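PDB 4GCN: stress-induced-phosphoprotein 1 from Caenorhabditis elegans, which binds the chaperones Hsp70 and Hsp90 as a TPR co-chaperone, inhibits the Hsp90 ATPase, raises longevity and thermotolerance, and plays a role in gonad development. Local coordinates for residues 81-86 with 110-115; 89-94 with 104-109. All blocks are in the same frame, centred on the assembly; numbering follows the deposited sequence.

Interaction 1: 81-86 with 110-115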
loop_
_atom_site.group_PDB
_atom_site.type_symbol
_atom_site.label_atom_id
_atom_site.label_comp_id
_atom_site.label_asym_id
_atom_site.label_seq_id
_atom_site.Cartn_x
_atom_site.Cartn_y
_atom_site.Cartn_z
ATOM N N LEU A 81 7.867 -5.076 -2.244
ATOM C CA LEU A 81 6.441 -4.698 -2.098
ATOM C C LEU A 81 6.199 -4.133 -0.711
ATOM O O LEU A 81 5.327 -3.297 -0.494
ATOM C CB LEU A 81 5.558 -5.951 -2.329
ATOM C CG LEU A 81 5.807 -6.672 -3.640
ATOM C CD1 LEU A 81 4.875 -7.880 -3.651
ATOM C CD2 LEU A 81 5.589 -5.699 -4.816
ATOM N N ILE A 82 6.973 -4.589 0.274
ATOM C CA ILE A 82 6.984 -3.930 1.578
ATOM C C ILE A 82 7.599 -2.500 1.474
ATOM O O ILE A 82 7.034 -1.546 2.025
ATOM C CB ILE A 82 7.743 -4.783 2.643
ATOM C CG1 ILE A 82 7.059 -6.144 2.820
ATOM C CG2 ILE A 82 7.878 -3.976 3.923
ATOM C CD1 ILE A 82 7.872 -7.141 3.735
ATOM N N ALA A 83 8.690 -2.318 0.717
ATOM C CA ALA A 83 9.247 -0.983 0.455
ATOM C C ALA A 83 8.224 -0.050 -0.187
ATOM O O ALA A 83 8.150 1.137 0.186
ATOM C CB ALA A 83 10.479 -1.079 -0.441
ATOM N N LYS A 84 7.487 -0.555 -1.181
ATOM C CA LYS A 84 6.419 0.232 -1.837
ATOM C C LYS A 84 5.378 0.700 -0.835
ATOM O O LYS A 84 4.987 1.855 -0.921
ATOM C CB LYS A 84 5.737 -0.542 -2.912
ATOM C CG LYS A 84 4.649 0.258 -3.645
ATOM C CD LYS A 84 4.210 -0.447 -4.943
ATOM C CE LYS A 84 3.442 -1.762 -4.666
ATOM N NZ LYS A 84 3.171 -2.532 -5.926
ATOM N N ALA A 85 4.976 -0.144 0.123
ATOM C CA ALA A 85 4.003 0.243 1.120
ATOM C C ALA A 85 4.559 1.396 1.922
ATOM O O ALA A 85 3.828 2.339 2.247
ATOM C CB ALA A 85 3.618 -0.912 2.072
ATOM N N MET A 86 5.835 1.282 2.272
ATOM C CA MET A 86 6.519 2.292 3.080
ATOM C C MET A 86 6.589 3.662 2.385
ATOM O O MET A 86 6.250 4.679 2.985
ATOM C CB MET A 86 7.901 1.786 3.486
ATOM C CG MET A 86 7.803 0.675 4.520
ATOM S SD MET A 86 9.434 -0.059 4.691
ATOM C CE MET A 86 9.140 -1.180 6.096
ATOM N N LEU A 110 13.568 3.282 2.141
ATOM C CA LEU A 110 14.838 3.214 1.473
ATOM C C LEU A 110 15.697 2.106 2.050
ATOM O O LEU A 110 16.499 1.473 1.360
ATOM C CB LEU A 110 15.607 4.535 1.648
ATOM C CG LEU A 110 15.052 5.672 0.823
ATOM C CD1 LEU A 110 15.800 6.961 1.130
ATOM C CD2 LEU A 110 15.232 5.274 -0.670
ATOM N N SER A 111 15.567 1.894 3.332
ATOM C CA SER A 111 16.349 0.835 3.982
ATOM C C SER A 111 15.800 -0.533 3.546
ATOM O O SER A 111 16.517 -1.521 3.490
ATOM C CB SER A 111 16.268 0.978 5.550
ATOM O OG SER A 111 16.980 2.097 6.079
ATOM N N GLU A 112 14.517 -0.618 3.294
ATOM C CA GLU A 112 13.927 -1.857 2.788
ATOM C C GLU A 112 14.401 -2.170 1.316
ATOM O O GLU A 112 14.781 -3.302 0.972
ATOM C CB GLU A 112 12.412 -1.747 2.855
ATOM C CG GLU A 112 11.637 -3.071 2.901
ATOM C CD GLU A 112 11.727 -3.830 4.212
ATOM O OE1 GLU A 112 11.366 -5.049 4.224
ATOM O OE2 GLU A 112 12.098 -3.232 5.209
ATOM N N PHE A 113 14.368 -1.151 0.486
ATOM C CA PHE A 113 14.748 -1.284 -0.926
ATOM C C PHE A 113 15.225 0.091 -1.429
ATOM O O PHE A 113 14.450 1.047 -1.396
ATOM C CB PHE A 113 13.566 -1.726 -1.792
ATOM C CG PHE A 113 13.893 -1.807 -3.273
ATOM C CD1 PHE A 113 14.815 -2.699 -3.742
ATOM C CD2 PHE A 113 13.316 -0.935 -4.158
ATOM C CE1 PHE A 113 15.163 -2.763 -5.082
ATOM C CE2 PHE A 113 13.630 -0.978 -5.513
ATOM C CZ PHE A 113 14.550 -1.901 -5.981
ATOM N N ARG A 114 16.476 0.168 -1.892
ATOM C CA ARG A 114 17.070 1.467 -2.241
ATOM C C ARG A 114 16.458 1.994 -3.555
ATOM O O ARG A 114 16.798 1.549 -4.624
ATOM C CB ARG A 114 18.578 1.355 -2.339
ATOM C CG ARG A 114 19.336 2.683 -2.139
ATOM C CD ARG A 114 20.672 2.718 -2.900
ATOM N NE ARG A 114 20.670 3.672 -4.025
ATOM C CZ ARG A 114 21.244 4.889 -4.036
ATOM N NH1 ARG A 114 21.924 5.370 -2.983
ATOM N NH2 ARG A 114 21.149 5.647 -5.133
ATOM N N ASP A 115 15.498 2.884 -3.477
ATOM C CA ASP A 115 14.922 3.497 -4.669
ATOM C C ASP A 115 15.754 4.744 -5.012
ATOM O O ASP A 115 15.782 5.708 -4.245
ATOM C CB ASP A 115 13.452 3.815 -4.398
ATOM C CG ASP A 115 12.737 4.377 -5.604
ATOM O OD1 ASP A 115 12.988 5.535 -5.963
ATOM O OD2 ASP A 115 11.924 3.647 -6.209
#

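Interaction 2: 89-94 with 104-109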
loop_
_atom_site.group_PDB
_atom_site.type_symbol
_atom_site.label_atom_id
_atom_site.label_comp_id
_atom_site.label_asym_id
_atom_site.label_seq_id
_atom_site.Cartn_x
_atom_site.Cartn_y
_atom_site.Cartn_z
ATOM N N ALA A 89 3.060 5.190 2.262
ATOM C CA ALA A 89 2.815 5.806 3.519
ATOM C C ALA A 89 3.504 7.168 3.675
ATOM O O ALA A 89 2.895 8.071 4.264
ATOM C CB ALA A 89 3.270 4.889 4.695
ATOM N N GLY A 90 4.753 7.291 3.218
ATOM C CA GLY A 90 5.457 8.526 3.297
ATOM C C GLY A 90 4.770 9.627 2.513
ATOM O O GLY A 90 4.594 10.745 2.984
ATOM N N ASN A 91 4.381 9.292 1.281
ATOM C CA ASN A 91 3.611 10.196 0.495
ATOM C C ASN A 91 2.256 10.643 1.108
ATOM O O ASN A 91 1.880 11.827 1.039
ATOM C CB ASN A 91 3.435 9.583 -0.883
ATOM C CG ASN A 91 4.695 9.686 -1.716
ATOM O OD1 ASN A 91 5.349 8.680 -1.974
ATOM N ND2 ASN A 91 5.009 10.866 -2.180
ATOM N N ALA A 92 1.527 9.700 1.700
ATOM C CA ALA A 92 0.288 9.996 2.394
ATOM C C ALA A 92 0.509 10.958 3.567
ATOM O O ALA A 92 -0.327 11.806 3.810
ATOM C CB ALA A 92 -0.460 8.716 2.863
ATOM N N PHE A 93 1.620 10.802 4.295
ATOM C CA PHE A 93 2.030 11.732 5.320
ATOM C C PHE A 93 2.413 13.107 4.806
ATOM O O PHE A 93 1.954 14.125 5.340
ATOM C CB PHE A 93 3.082 11.170 6.222
ATOM C CG PHE A 93 2.531 10.414 7.398
ATOM C CD1 PHE A 93 1.704 11.058 8.343
ATOM C CD2 PHE A 93 2.822 9.085 7.574
ATOM C CE1 PHE A 93 1.288 10.407 9.471
ATOM C CE2 PHE A 93 2.342 8.387 8.706
ATOM C CZ PHE A 93 1.576 9.046 9.630
ATOM N N GLN A 94 3.111 13.174 3.705
ATOM C CA GLN A 94 3.312 14.471 3.069
ATOM C C GLN A 94 2.002 15.194 2.739
ATOM O O GLN A 94 1.890 16.414 2.880
ATOM C CB GLN A 94 4.079 14.377 1.762
ATOM C CG GLN A 94 5.541 14.133 1.846
ATOM C CD GLN A 94 6.158 14.151 0.470
ATOM O OE1 GLN A 94 6.047 13.164 -0.216
ATOM N NE2 GLN A 94 6.796 15.292 0.069
ATOM N N GLN A 104 10.182 9.772 8.333
ATOM C CA GLN A 104 10.365 8.478 9.066
ATOM C C GLN A 104 10.058 7.304 8.113
ATOM O O GLN A 104 10.835 6.336 8.077
ATOM C CB GLN A 104 9.473 8.330 10.302
ATOM C CG GLN A 104 10.031 8.958 11.583
ATOM C CD GLN A 104 8.992 8.995 12.702
ATOM O OE1 GLN A 104 8.233 8.036 12.882
ATOM N NE2 GLN A 104 8.979 10.095 13.481
ATOM N N TRP A 105 8.972 7.425 7.338
ATOM C CA TRP A 105 8.514 6.337 6.504
ATOM C C TRP A 105 9.432 6.176 5.269
ATOM O O TRP A 105 9.747 5.077 4.864
ATOM C CB TRP A 105 7.052 6.535 6.073
ATOM C CG TRP A 105 6.091 5.994 7.069
ATOM C CD1 TRP A 105 5.437 6.655 8.087
ATOM C CD2 TRP A 105 5.667 4.624 7.164
ATOM N NE1 TRP A 105 4.678 5.779 8.850
ATOM C CE2 TRP A 105 4.774 4.535 8.328
ATOM C CE3 TRP A 105 5.987 3.478 6.478
ATOM C CZ2 TRP A 105 4.144 3.345 8.677
ATOM C CZ3 TRP A 105 5.302 2.297 6.783
ATOM C CH2 TRP A 105 4.431 2.218 7.872
ATOM N N PHE A 106 9.840 7.284 4.680
ATOM C CA PHE A 106 10.716 7.270 3.521
ATOM C C PHE A 106 12.066 6.609 3.860
ATOM O O PHE A 106 12.619 5.884 3.076
ATOM C CB PHE A 106 10.919 8.692 3.057
ATOM C CG PHE A 106 9.724 9.291 2.315
ATOM C CD1 PHE A 106 8.927 8.546 1.483
ATOM C CD2 PHE A 106 9.456 10.642 2.410
ATOM C CE1 PHE A 106 7.863 9.141 0.730
ATOM C CE2 PHE A 106 8.370 11.231 1.689
ATOM C CZ PHE A 106 7.596 10.468 0.850
ATOM N N HIS A 107 12.634 6.941 5.000
ATOM C CA HIS A 107 13.828 6.283 5.462
ATOM C C HIS A 107 13.677 4.789 5.688
ATOM O O HIS A 107 14.573 4.041 5.255
ATOM C CB HIS A 107 14.371 6.948 6.698
ATOM C CG HIS A 107 15.236 8.128 6.387
ATOM N ND1 HIS A 107 16.373 8.021 5.640
ATOM C CD2 HIS A 107 15.121 9.456 6.747
ATOM C CE1 HIS A 107 16.988 9.250 5.580
ATOM N NE2 HIS A 107 16.211 10.123 6.223
ATOM N N ARG A 108 12.572 4.342 6.331
ATOM C CA ARG A 108 12.170 2.918 6.310
ATOM C C ARG A 108 12.125 2.293 4.936
ATOM O O ARG A 108 12.780 1.252 4.683
ATOM C CB ARG A 108 10.899 2.722 7.080
ATOM C CG ARG A 108 11.167 2.861 8.584
ATOM C CD ARG A 108 9.934 2.887 9.430
ATOM N NE ARG A 108 9.399 1.514 9.533
ATOM C CZ ARG A 108 8.106 1.216 9.692
ATOM N NH1 ARG A 108 7.220 2.178 9.841
ATOM N NH2 ARG A 108 7.686 -0.056 9.758
ATOM N N SER A 109 11.498 3.002 3.998
ATOM C CA SER A 109 11.343 2.475 2.736
ATOM C C SER A 109 12.683 2.294 2.039
ATOM O O SER A 109 12.912 1.280 1.405
ATOM C CB SER A 109 10.464 3.388 1.896
ATOM O OG SER A 109 10.381 2.869 0.587
#

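Interaction 1: 81-86 with 110-115
Glu112 reaches from the end of helix 99-112 across the flank of helix 79-95 and lies against Ile82, Ala83 and Met86. The two helices are the antiparallel pair of the third predicted tetratricopeptide (TPR) repeat, and this is the end where the first helix begins and the second runs out. With CG anti to its backbone N (chi1 -157°) and the chain bent at chi2 (72°), Glu112 spreads its methylenes over the apolar side chains before the carboxylate turns along them. CG sits 3.7 Å from Ala83 N, and CB touches both the Ala83 methyl and the Met86 sulfur. The extended thioether of Met86 crosses the glutamate chain at about a right angle, bringing its CE to 3.7 Å from Glu112 OE2. Ile82 slants past on the other oxygen, its CG2 branch 3.7 Å from Glu112 OE1. One charged group is thus bordered by two aliphatic chains; a weak, long ion pair joins OE2 to Arg73 of helix 58-74. Where the helix ends, Phe113 abandons helical geometry and swings its ring away from the partner helix, leaving its CB to touch the Ala83 CB at 3.4 Å.

Interaction 2: 89-94 with 104-109
Trp105 and Phe106, neighbours on helix 99-112, meet helix 79-95 in two different ways, and Gly90 lies between them. The Trp105 indole takes Ala89 over one face: the methyl carbon CB stands 3.7 Å from the centroid of the six-membered ring, a CH-pi contact. The guanidinium nitrogen NH1 of Arg108, one turn further along the same helix, lies over the opposite face, so the indole is sandwiched between a methyl and a charged group. Phe93 approaches the pyrrole end. Its ring is tilted by 26° to the indole and offset until little stacking remains, and its CE2 comes within 3.5 Å of Trp105 NE1, the nitrogen lying near the phenyl plane at the ring edge.

This is the helical hairpin of a TPR repeat, whose consensus has a small residue, often glycine, where its two helices pack closely; Gly90 probably fills that place. The antiparallel segments cross at -164°, their axes 8.4 Å apart, and Gly90 faces Trp105 at the nearest approach of the backbones. With no side chain at that position, Phe106 can lay its ring on the main chain, CA of Gly90 resting over one face, 3.9 Å from the centroid, in a second CH-pi contact. Phe106 gets there with CG beside its own backbone N (chi1 -75°), which carries the ring across toward the other helix. The side chains of Asn91 and Gln94 meet the rim of this phenyl, each steeply inclined to it. Gln94, its chain extended beyond CG, puts OE1 at the ring edge, near its plane, 3.3 Å from Phe106 CZ. The hydrogen bond that holds this oxygen comes from Lys121 NZ of helix 116-126, whose Val122 and Leu125 touch the Phe106 ring.

Both interactions join helix 79-95 to helix 99-112, the hairpin of the third predicted TPR repeat, with centres about 10 Å apart. Along the chain they are nested: interaction 2 lies nearer the turn, inside the loop that interaction 1 closes at the far end. The two are continuous. Met86 of interaction 1 packs on Trp105, Arg108 and Ser109 of interaction 2, and Ser109 OG probably hydrogen-bonds to Ala83 O, 2.9 Å away. The same hairpin is flanked by helix 58-74, which touches Met86, Ala89 and Trp105, and by helix 116-126, which touches Leu110 and Phe106. Contacts within the repeat are thereby tied into the helical stacking of this N-terminal TPR domain.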